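Local atomic coordinates of exocyst complex component EXO70 (Saccharomyces cerevisiae, PDB entry 2B1E), a protein that takes part in exocytosis as a subunit of the exocyst, the complex that tethers secretory vesicles to sites of exocytosis, and helps that complex assemble. Residues A[380-392]-A[407-421]. Sequence-based numbering, arbitrary orientation.
Sequences AVNLERKAQIALM and NKHKQRIGFFILMNL
Ile-413 CG1 and Leu-391 CG are each anti to the carbonyl carbon (chi1 -68° and -61°), which brings Leu-391 CD1 against the middle of the Ile-413 chain, 3.8 Å from CG1. They belong to an antiparallel helix hairpin of the all-helical Exo70 rod. Helices 364-391 and 410-429 are joined by a loop, and their axes here run 145° apart. Ile-413 is a knob in the hole formed by Glu-384, Ala-387, Gln-388 and Leu-391. Its CG2 presses on Glu-384 CG at 3.5 Å. Its CD1 reaches Gln-388 CG. Further along, Phe-416 sets its ring edge toward Leu-383 O, and Ile-417 CD1 packs on Leu-383 CB at 3.8 Å.

The polar ends of Glu-384 and Gln-388 are buried and hydrogen-bonded. Gln-388 NE2 donates to Glu-384 OE2 over 2.7 Å, one turn back on the same helix; the bond is bent, and OE2 is met on its anti side from out of the carboxylate plane. Tyr-455 and Tyr-452 of helix 440-473 also bond to Glu-384, and the loop residue Asp-398 donates its N to Gln-388 OE1. A leucine in place of Gln-388 would probably leave the backbone N of Asp-398 without this acceptor and Glu-384 OE2 with one donor fewer.

At the loop end, Asn-407 OD1 accepts from His-409 N in an Asx turn, just before helix 410-429. The His-409 ring lies between Lys-408 CB and Leu-391 CB on opposite faces. The Leu-391 side is a CH-pi contact, CB being 3.9 Å from the ring centroid. Met-392 SD comes to the ring edge, 4.7 Å from the same centroid.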
ATOM      1  N   ALA A 380      -1.301  18.427 -15.544  1.00 18.14           N
ATOM      2  CA  ALA A 380      -0.921  19.560 -16.374  1.00 18.77           C
ATOM      3  C   ALA A 380      -1.393  19.432 -17.821  1.00 18.16           C
ATOM      4  O   ALA A 380      -2.041  20.341 -18.341  1.00 18.48           O
ATOM      5  CB  ALA A 380       0.602  19.761 -16.330  1.00 19.48           C
ATOM      6  N   VAL A 381      -1.080  18.311 -18.469  1.00 18.79           N
ATOM      7  CA  VAL A 381      -1.465  18.115 -19.865  1.00 18.66           C
ATOM      8  C   VAL A 381      -2.984  18.077 -20.064  1.00 18.79           C
ATOM      9  O   VAL A 381      -3.500  18.645 -21.022  1.00 18.46           O
ATOM     10  CB  VAL A 381      -0.828  16.823 -20.456  1.00 21.30           C
ATOM     11  CG1 VAL A 381      -1.437  15.593 -19.815  1.00 21.59           C
ATOM     12  CG2 VAL A 381      -1.022  16.787 -21.965  1.00 21.81           C
ATOM     13  N   ASN A 382      -3.705  17.410 -19.168  1.00 17.16           N
ATOM     14  CA  ASN A 382      -5.161  17.349 -19.291  1.00 17.17           C
ATOM     15  C   ASN A 382      -5.808  18.711 -19.046  1.00 15.75           C
ATOM     16  O   ASN A 382      -6.805  19.055 -19.683  1.00 14.18           O
ATOM     17  CB  ASN A 382      -5.718  16.288 -18.356  1.00 17.23           C
ATOM     18  CG  ASN A 382      -5.644  14.911 -18.972  1.00 22.27           C
ATOM     19  OD1 ASN A 382      -6.543  14.511 -19.713  1.00 21.57           O
ATOM     20  ND2 ASN A 382      -4.557  14.191 -18.701  1.00 19.93           N
ATOM     21  N   LEU A 383      -5.247  19.495 -18.132  1.00 14.63           N
ATOM     22  CA  LEU A 383      -5.778  20.833 -17.926  1.00 13.53           C
ATOM     23  C   LEU A 383      -5.480  21.626 -19.199  1.00 11.54           C
ATOM     24  O   LEU A 383      -6.273  22.471 -19.609  1.00 12.17           O
ATOM     25  CB  LEU A 383      -5.114  21.526 -16.740  1.00 15.08           C
ATOM     26  CG  LEU A 383      -5.618  21.159 -15.347  1.00 14.55           C
ATOM     27  CD1 LEU A 383      -4.795  21.883 -14.302  1.00 15.32           C
ATOM     28  CD2 LEU A 383      -7.101  21.515 -15.225  1.00 17.04           C
ATOM     29  N   GLU A 384      -4.333  21.359 -19.822  1.00 11.29           N
ATOM     30  CA  GLU A 384      -3.967  22.064 -21.053  1.00 10.99           C
ATOM     31  C   GLU A 384      -4.911  21.678 -22.185  1.00 13.30           C
ATOM     32  O   GLU A 384      -5.392  22.539 -22.933  1.00 12.98           O
ATOM     33  CB  GLU A 384      -2.535  21.742 -21.504  1.00 11.46           C
ATOM     34  CG  GLU A 384      -2.019  22.802 -22.477  1.00 12.56           C
ATOM     35  CD  GLU A 384      -0.891  22.341 -23.386  1.00 14.27           C
ATOM     36  OE1 GLU A 384       0.011  21.595 -22.936  1.00 16.99           O
ATOM     37  OE2 GLU A 384      -0.910  22.750 -24.563  1.00 12.63           O
ATOM     38  N   ARG A 385      -5.144  20.376 -22.329  1.00 14.80           N
ATOM     39  CA  ARG A 385      -6.038  19.871 -23.361  1.00 18.25           C
ATOM     40  C   ARG A 385      -7.412  20.529 -23.236  1.00 16.94           C
ATOM     41  O   ARG A 385      -7.976  21.005 -24.220  1.00 17.63           O
ATOM     42  CB  ARG A 385      -6.177  18.347 -23.251  1.00 20.34           C
ATOM     43  CG  ARG A 385      -7.213  17.757 -24.200  1.00 26.49           C
ATOM     44  CD  ARG A 385      -7.204  16.236 -24.197  1.00 27.16           C
ATOM     45  NE  ARG A 385      -6.006  15.683 -24.830  1.00 31.02           N
ATOM     46  CZ  ARG A 385      -4.884  15.364 -24.188  1.00 32.64           C
ATOM     47  NH1 ARG A 385      -4.787  15.534 -22.875  1.00 33.36           N
ATOM     48  NH2 ARG A 385      -3.852  14.873 -24.862  1.00 33.16           N
ATOM     49  N   LYS A 386      -7.942  20.562 -22.020  1.00 16.15           N
ATOM     50  CA  LYS A 386      -9.239  21.171 -21.787  1.00 15.83           C
ATOM     51  C   LYS A 386      -9.223  22.659 -22.113  1.00 13.63           C
ATOM     52  O   LYS A 386     -10.170  23.187 -22.688  1.00 15.09           O
ATOM     53  CB  LYS A 386      -9.671  20.979 -20.340  1.00 18.34           C
ATOM     54  CG  LYS A 386     -10.994  21.667 -20.049  1.00 21.69           C
ATOM     55  CD  LYS A 386     -11.380  21.566 -18.613  1.00 26.70           C
ATOM     56  CE  LYS A 386     -10.586  22.507 -17.736  1.00 26.69           C
ATOM     57  NZ  LYS A 386     -11.099  22.410 -16.346  1.00 30.04           N
ATOM     58  N   ALA A 387      -8.140  23.333 -21.754  1.00 12.93           N
ATOM     59  CA  ALA A 387      -8.022  24.757 -22.028  1.00 13.20           C
ATOM     60  C   ALA A 387      -8.018  25.007 -23.537  1.00 12.61           C
ATOM     61  O   ALA A 387      -8.664  25.934 -24.014  1.00 10.63           O
ATOM     62  CB  ALA A 387      -6.754  25.311 -21.400  1.00 11.18           C
ATOM     63  N   GLN A 388      -7.294  24.178 -24.286  1.00 11.98           N
ATOM     64  CA  GLN A 388      -7.243  24.344 -25.736  1.00 13.09           C
ATOM     65  C   GLN A 388      -8.624  24.151 -26.376  1.00 13.23           C
ATOM     66  O   GLN A 388      -9.014  24.894 -27.279  1.00 13.69           O
ATOM     67  CB  GLN A 388      -6.221  23.376 -26.352  1.00 13.62           C
ATOM     68  CG  GLN A 388      -4.784  23.893 -26.242  1.00 15.04           C
ATOM     69  CD  GLN A 388      -3.809  23.143 -27.132  1.00 14.78           C
ATOM     70  OE1 GLN A 388      -4.096  22.877 -28.294  1.00 14.89           O
ATOM     71  NE2 GLN A 388      -2.642  22.819 -26.591  1.00 12.79           N
ATOM     72  N   ILE A 389      -9.357  23.152 -25.902  1.00 14.34           N
ATOM     73  CA  ILE A 389     -10.696  22.864 -26.414  1.00 16.26           C
ATOM     74  C   ILE A 389     -11.651  24.000 -26.038  1.00 16.92           C
ATOM     75  O   ILE A 389     -12.589  24.316 -26.772  1.00 15.65           O
ATOM     76  CB  ILE A 389     -11.233  21.542 -25.818  1.00 15.92           C
ATOM     77  CG1 ILE A 389     -10.392  20.367 -26.331  1.00 18.16           C
ATOM     78  CG2 ILE A 389     -12.696  21.356 -26.171  1.00 19.12           C
ATOM     79  CD1 ILE A 389     -10.758  19.038 -25.722  1.00 20.28           C
ATOM     80  N   ALA A 390     -11.407  24.604 -24.883  1.00 16.21           N
ATOM     81  CA  ALA A 390     -12.234  25.702 -24.403  1.00 16.33           C
ATOM     82  C   ALA A 390     -12.010  26.983 -25.207  1.00 14.98           C
ATOM     83  O   ALA A 390     -12.965  27.694 -25.507  1.00 15.10           O
ATOM     84  CB  ALA A 390     -11.942  25.961 -22.926  1.00 15.75           C
ATOM     85  N   LEU A 391     -10.758  27.273 -25.560  1.00 12.78           N
ATOM     86  CA  LEU A 391     -10.442  28.488 -26.307  1.00 12.91           C
ATOM     87  C   LEU A 391     -10.504  28.327 -27.821  1.00 12.93           C
ATOM     88  O   LEU A 391     -10.681  29.310 -28.536  1.00 11.68           O
ATOM     89  CB  LEU A 391      -9.055  29.010 -25.928  1.00 12.35           C
ATOM     90  CG  LEU A 391      -8.842  29.410 -24.469  1.00 14.07           C
ATOM     91  CD1 LEU A 391      -7.380  29.722 -24.247  1.00 13.94           C
ATOM     92  CD2 LEU A 391      -9.717  30.595 -24.111  1.00 16.37           C
ATOM     93  N   MET A 392     -10.336  27.095 -28.298  1.00 10.66           N
ATOM     94  CA  MET A 392     -10.384  26.793 -29.735  1.00 13.66           C
ATOM     95  C   MET A 392     -11.191  25.503 -29.911  1.00 14.94           C
ATOM     96  O   MET A 392     -10.641  24.434 -30.169  1.00 11.89           O
ATOM     97  CB  MET A 392      -8.962  26.611 -30.290  1.00 15.50           C
ATOM     98  CG  MET A 392      -8.074  27.849 -30.140  1.00 16.75           C
ATOM     99  SD  MET A 392      -6.356  27.567 -30.644  1.00 12.90           S
ATOM    100  CE  MET A 392      -6.355  28.337 -32.241  1.00 20.43           C
ATOM    101  N   ASN A 407      -1.748  27.037 -32.081  1.00 16.12           N
ATOM    102  CA  ASN A 407      -2.223  27.425 -30.761  1.00 14.62           C
ATOM    103  C   ASN A 407      -2.059  28.935 -30.628  1.00 16.38           C
ATOM    104  O   ASN A 407      -0.949  29.425 -30.401  1.00 17.18           O
ATOM    105  CB  ASN A 407      -1.415  26.715 -29.682  1.00 12.24           C
ATOM    106  CG  ASN A 407      -1.998  26.917 -28.303  1.00 13.13           C
ATOM    107  OD1 ASN A 407      -2.858  27.778 -28.102  1.00  9.09           O
ATOM    108  ND2 ASN A 407      -1.529  26.130 -27.342  1.00 11.29           N
ATOM    109  N   LYS A 408      -3.160  29.674 -30.760  1.00 15.04           N
ATOM    110  CA  LYS A 408      -3.103  31.132 -30.677  1.00 15.90           C
ATOM    111  C   LYS A 408      -3.220  31.664 -29.247  1.00 14.71           C
ATOM    112  O   LYS A 408      -3.170  32.870 -29.034  1.00 13.68           O
ATOM    113  CB  LYS A 408      -4.224  31.768 -31.516  1.00 16.83           C
ATOM    114  CG  LYS A 408      -4.402  31.205 -32.936  1.00 19.88           C
ATOM    115  CD  LYS A 408      -3.191  31.444 -33.818  1.00 23.98           C
ATOM    116  CE  LYS A 408      -3.403  30.832 -35.219  1.00 24.59           C
ATOM    117  NZ  LYS A 408      -2.147  30.852 -36.018  1.00 24.21           N
ATOM    118  N   HIS A 409      -3.364  30.773 -28.273  1.00 14.27           N
ATOM    119  CA  HIS A 409      -3.540  31.194 -26.884  1.00 13.33           C
ATOM    120  C   HIS A 409      -2.467  30.680 -25.928  1.00 11.20           C
ATOM    121  O   HIS A 409      -2.747  30.447 -24.753  1.00  9.41           O
ATOM    122  CB  HIS A 409      -4.910  30.706 -26.405  1.00 12.84           C
ATOM    123  CG  HIS A 409      -6.027  31.077 -27.329  1.00 14.94           C
ATOM    124  ND1 HIS A 409      -6.672  32.290 -27.260  1.00  9.22           N
ATOM    125  CD2 HIS A 409      -6.564  30.423 -28.389  1.00 13.01           C
ATOM    126  CE1 HIS A 409      -7.556  32.374 -28.241  1.00 14.32           C
ATOM    127  NE2 HIS A 409      -7.510  31.254 -28.940  1.00  9.79           N
ATOM    128  N   LYS A 410      -1.245  30.521 -26.415  1.00 12.29           N
ATOM    129  CA  LYS A 410      -0.190  29.980 -25.568  1.00 13.78           C
ATOM    130  C   LYS A 410       0.128  30.808 -24.332  1.00 13.69           C
ATOM    131  O   LYS A 410       0.417  30.254 -23.271  1.00 13.71           O
ATOM    132  CB  LYS A 410       1.070  29.726 -26.405  1.00 13.79           C
ATOM    133  CG  LYS A 410       0.829  28.679 -27.494  1.00 15.20           C
ATOM    134  CD  LYS A 410       2.102  28.215 -28.188  1.00 16.21           C
ATOM    135  CE  LYS A 410       2.631  29.270 -29.138  1.00 14.93           C
ATOM    136  NZ  LYS A 410       1.583  29.677 -30.100  1.00 17.04           N
ATOM    137  N   GLN A 411       0.052  32.128 -24.449  1.00 13.04           N
ATOM    138  CA  GLN A 411       0.356  32.974 -23.303  1.00 12.76           C
ATOM    139  C   GLN A 411      -0.605  32.706 -22.148  1.00 11.27           C
ATOM    140  O   GLN A 411      -0.169  32.470 -21.023  1.00  6.10           O
ATOM    141  CB  GLN A 411       0.314  34.460 -23.694  1.00 12.94           C
ATOM    142  CG  GLN A 411       0.625  35.399 -22.519  1.00 12.31           C
ATOM    143  CD  GLN A 411       0.827  36.835 -22.966  1.00 13.78           C
ATOM    144  OE1 GLN A 411      -0.022  37.413 -23.645  1.00 15.48           O
ATOM    145  NE2 GLN A 411       1.955  37.416 -22.588  1.00 10.81           N
ATOM    146  N   ARG A 412      -1.907  32.726 -22.436  1.00  8.60           N
ATOM    147  CA  ARG A 412      -2.927  32.483 -21.413  1.00  9.58           C
ATOM    148  C   ARG A 412      -2.926  31.047 -20.892  1.00 10.01           C
ATOM    149  O   ARG A 412      -3.056  30.822 -19.685  1.00 10.16           O
ATOM    150  CB  ARG A 412      -4.327  32.816 -21.949  1.00 11.52           C
ATOM    151  CG  ARG A 412      -5.420  32.504 -20.931  1.00 12.97           C
ATOM    152  CD  ARG A 412      -6.842  32.788 -21.400  1.00 11.55           C
ATOM    153  NE  ARG A 412      -7.779  32.431 -20.332  1.00 13.78           N
ATOM    154  CZ  ARG A 412      -9.101  32.553 -20.401  1.00 15.59           C
ATOM    155  NH1 ARG A 412      -9.680  33.029 -21.498  1.00 13.93           N
ATOM    156  NH2 ARG A 412      -9.847  32.197 -19.365  1.00 15.51           N
ATOM    157  N   ILE A 413      -2.812  30.078 -21.801  1.00  8.21           N
ATOM    158  CA  ILE A 413      -2.786  28.681 -21.399  1.00 10.50           C
ATOM    159  C   ILE A 413      -1.533  28.445 -20.554  1.00 10.91           C
ATOM    160  O   ILE A 413      -1.583  27.752 -19.530  1.00 11.41           O
ATOM    161  CB  ILE A 413      -2.794  27.744 -22.634  1.00 10.83           C
ATOM    162  CG1 ILE A 413      -4.153  27.839 -23.338  1.00 12.30           C
ATOM    163  CG2 ILE A 413      -2.488  26.308 -22.201  1.00 12.08           C
ATOM    164  CD1 ILE A 413      -4.177  27.252 -24.777  1.00 13.69           C
ATOM    165  N   GLY A 414      -0.419  29.042 -20.961  1.00 10.21           N
ATOM    166  CA  GLY A 414       0.805  28.885 -20.190  1.00 11.37           C
ATOM    167  C   GLY A 414       0.626  29.394 -18.767  1.00 11.36           C
ATOM    168  O   GLY A 414       1.042  28.752 -17.797  1.00 11.90           O
ATOM    169  N   PHE A 415      -0.004  30.557 -18.645  1.00 11.31           N
ATOM    170  CA  PHE A 415      -0.257  31.177 -17.343  1.00  9.36           C
ATOM    171  C   PHE A 415      -1.179  30.283 -16.508  1.00  8.78           C
ATOM    172  O   PHE A 415      -0.913  30.009 -15.333  1.00 13.09           O
ATOM    173  CB  PHE A 415      -0.900  32.553 -17.556  1.00  8.57           C
ATOM    174  CG  PHE A 415      -1.290  33.248 -16.275  1.00 10.85           C
ATOM    175  CD1 PHE A 415      -0.319  33.806 -15.446  1.00 11.25           C
ATOM    176  CD2 PHE A 415      -2.628  33.334 -15.895  1.00  8.17           C
ATOM    177  CE1 PHE A 415      -0.673  34.443 -14.248  1.00 11.14           C
ATOM    178  CE2 PHE A 415      -2.996  33.973 -14.698  1.00 13.36           C
ATOM    179  CZ  PHE A 415      -2.014  34.527 -13.873  1.00 10.23           C
ATOM    180  N   PHE A 416      -2.276  29.843 -17.115  1.00  9.20           N
ATOM    181  CA  PHE A 416      -3.239  28.971 -16.444  1.00 11.34           C
ATOM    182  C   PHE A 416      -2.558  27.721 -15.867  1.00 11.69           C
ATOM    183  O   PHE A 416      -2.731  27.403 -14.686  1.00 14.67           O
ATOM    184  CB  PHE A 416      -4.355  28.603 -17.437  1.00 11.72           C
ATOM    185  CG  PHE A 416      -5.339  27.578 -16.934  1.00 11.27           C
ATOM    186  CD1 PHE A 416      -6.017  27.759 -15.721  1.00  8.16           C
ATOM    187  CD2 PHE A 416      -5.617  26.450 -17.694  1.00  9.77           C
ATOM    188  CE1 PHE A 416      -6.957  26.827 -15.281  1.00  7.61           C
ATOM    189  CE2 PHE A 416      -6.561  25.502 -17.269  1.00 10.47           C
ATOM    190  CZ  PHE A 416      -7.234  25.689 -16.060  1.00 12.26           C
ATOM    191  N   ILE A 417      -1.758  27.024 -16.671  1.00 11.51           N
ATOM    192  CA  ILE A 417      -1.093  25.819 -16.177  1.00 11.75           C
ATOM    193  C   ILE A 417      -0.119  26.151 -15.037  1.00 12.12           C
ATOM    194  O   ILE A 417      -0.056  25.437 -14.029  1.00 13.33           O
ATOM    195  CB  ILE A 417      -0.322  25.083 -17.306  1.00 12.17           C
ATOM    196  CG1 ILE A 417      -1.271  24.747 -18.464  1.00 14.29           C
ATOM    197  CG2 ILE A 417       0.293  23.785 -16.760  1.00 10.57           C
ATOM    198  CD1 ILE A 417      -2.518  23.935 -18.041  1.00 10.80           C
ATOM    199  N   LEU A 418       0.636  27.233 -15.185  1.00 12.27           N
ATOM    200  CA  LEU A 418       1.581  27.610 -14.141  1.00 13.19           C
ATOM    201  C   LEU A 418       0.880  27.984 -12.837  1.00 14.25           C
ATOM    202  O   LEU A 418       1.388  27.686 -11.756  1.00 13.11           O
ATOM    203  CB  LEU A 418       2.482  28.749 -14.618  1.00 13.45           C
ATOM    204  CG  LEU A 418       3.541  28.322 -15.642  1.00 13.14           C
ATOM    205  CD1 LEU A 418       4.124  29.547 -16.289  1.00 12.40           C
ATOM    206  CD2 LEU A 418       4.629  27.497 -14.988  1.00 12.37           C
ATOM    207  N   MET A 419      -0.292  28.613 -12.911  1.00 13.62           N
ATOM    208  CA  MET A 419      -0.973  28.970 -11.671  1.00 14.72           C
ATOM    209  C   MET A 419      -1.350  27.701 -10.919  1.00 17.12           C
ATOM    210  O   MET A 419      -1.322  27.664  -9.684  1.00 16.58           O
ATOM    211  CB  MET A 419      -2.226  29.824 -11.929  1.00 14.92           C
ATOM    212  CG  MET A 419      -1.939  31.300 -12.254  1.00 15.19           C
ATOM    213  SD  MET A 419      -1.042  32.221 -10.948  1.00 13.92           S
ATOM    214  CE  MET A 419      -2.344  32.396  -9.738  1.00 18.51           C
ATOM    215  N   ASN A 420      -1.696  26.655 -11.659  1.00 15.72           N
ATOM    216  CA  ASN A 420      -2.055  25.404 -11.029  1.00 16.33           C
ATOM    217  C   ASN A 420      -0.794  24.698 -10.525  1.00 16.81           C
ATOM    218  O   ASN A 420      -0.767  24.199  -9.400  1.00 16.94           O
ATOM    219  CB  ASN A 420      -2.835  24.513 -12.008  1.00 16.63           C
ATOM    220  CG  ASN A 420      -4.269  24.994 -12.217  1.00 15.22           C
ATOM    221  OD1 ASN A 420      -4.530  25.925 -12.987  1.00 18.34           O
ATOM    222  ND2 ASN A 420      -5.200  24.371 -11.521  1.00  8.11           N
ATOM    223  N   LEU A 421       0.252  24.663 -11.343  1.00 17.56           N
ATOM    224  CA  LEU A 421       1.489  24.019 -10.919  1.00 18.75           C
ATOM    225  C   LEU A 421       2.068  24.708  -9.683  1.00 19.36           C
ATOM    226  O   LEU A 421       2.844  24.106  -8.948  1.00 19.11           O
ATOM    227  CB  LEU A 421       2.522  24.027 -12.045  1.00 16.75           C
ATOM    228  CG  LEU A 421       2.278  23.055 -13.205  1.00 19.75           C
ATOM    229  CD1 LEU A 421       3.313  23.322 -14.305  1.00 18.71           C
ATOM    230  CD2 LEU A 421       2.368  21.609 -12.713  1.00 16.76           C
TER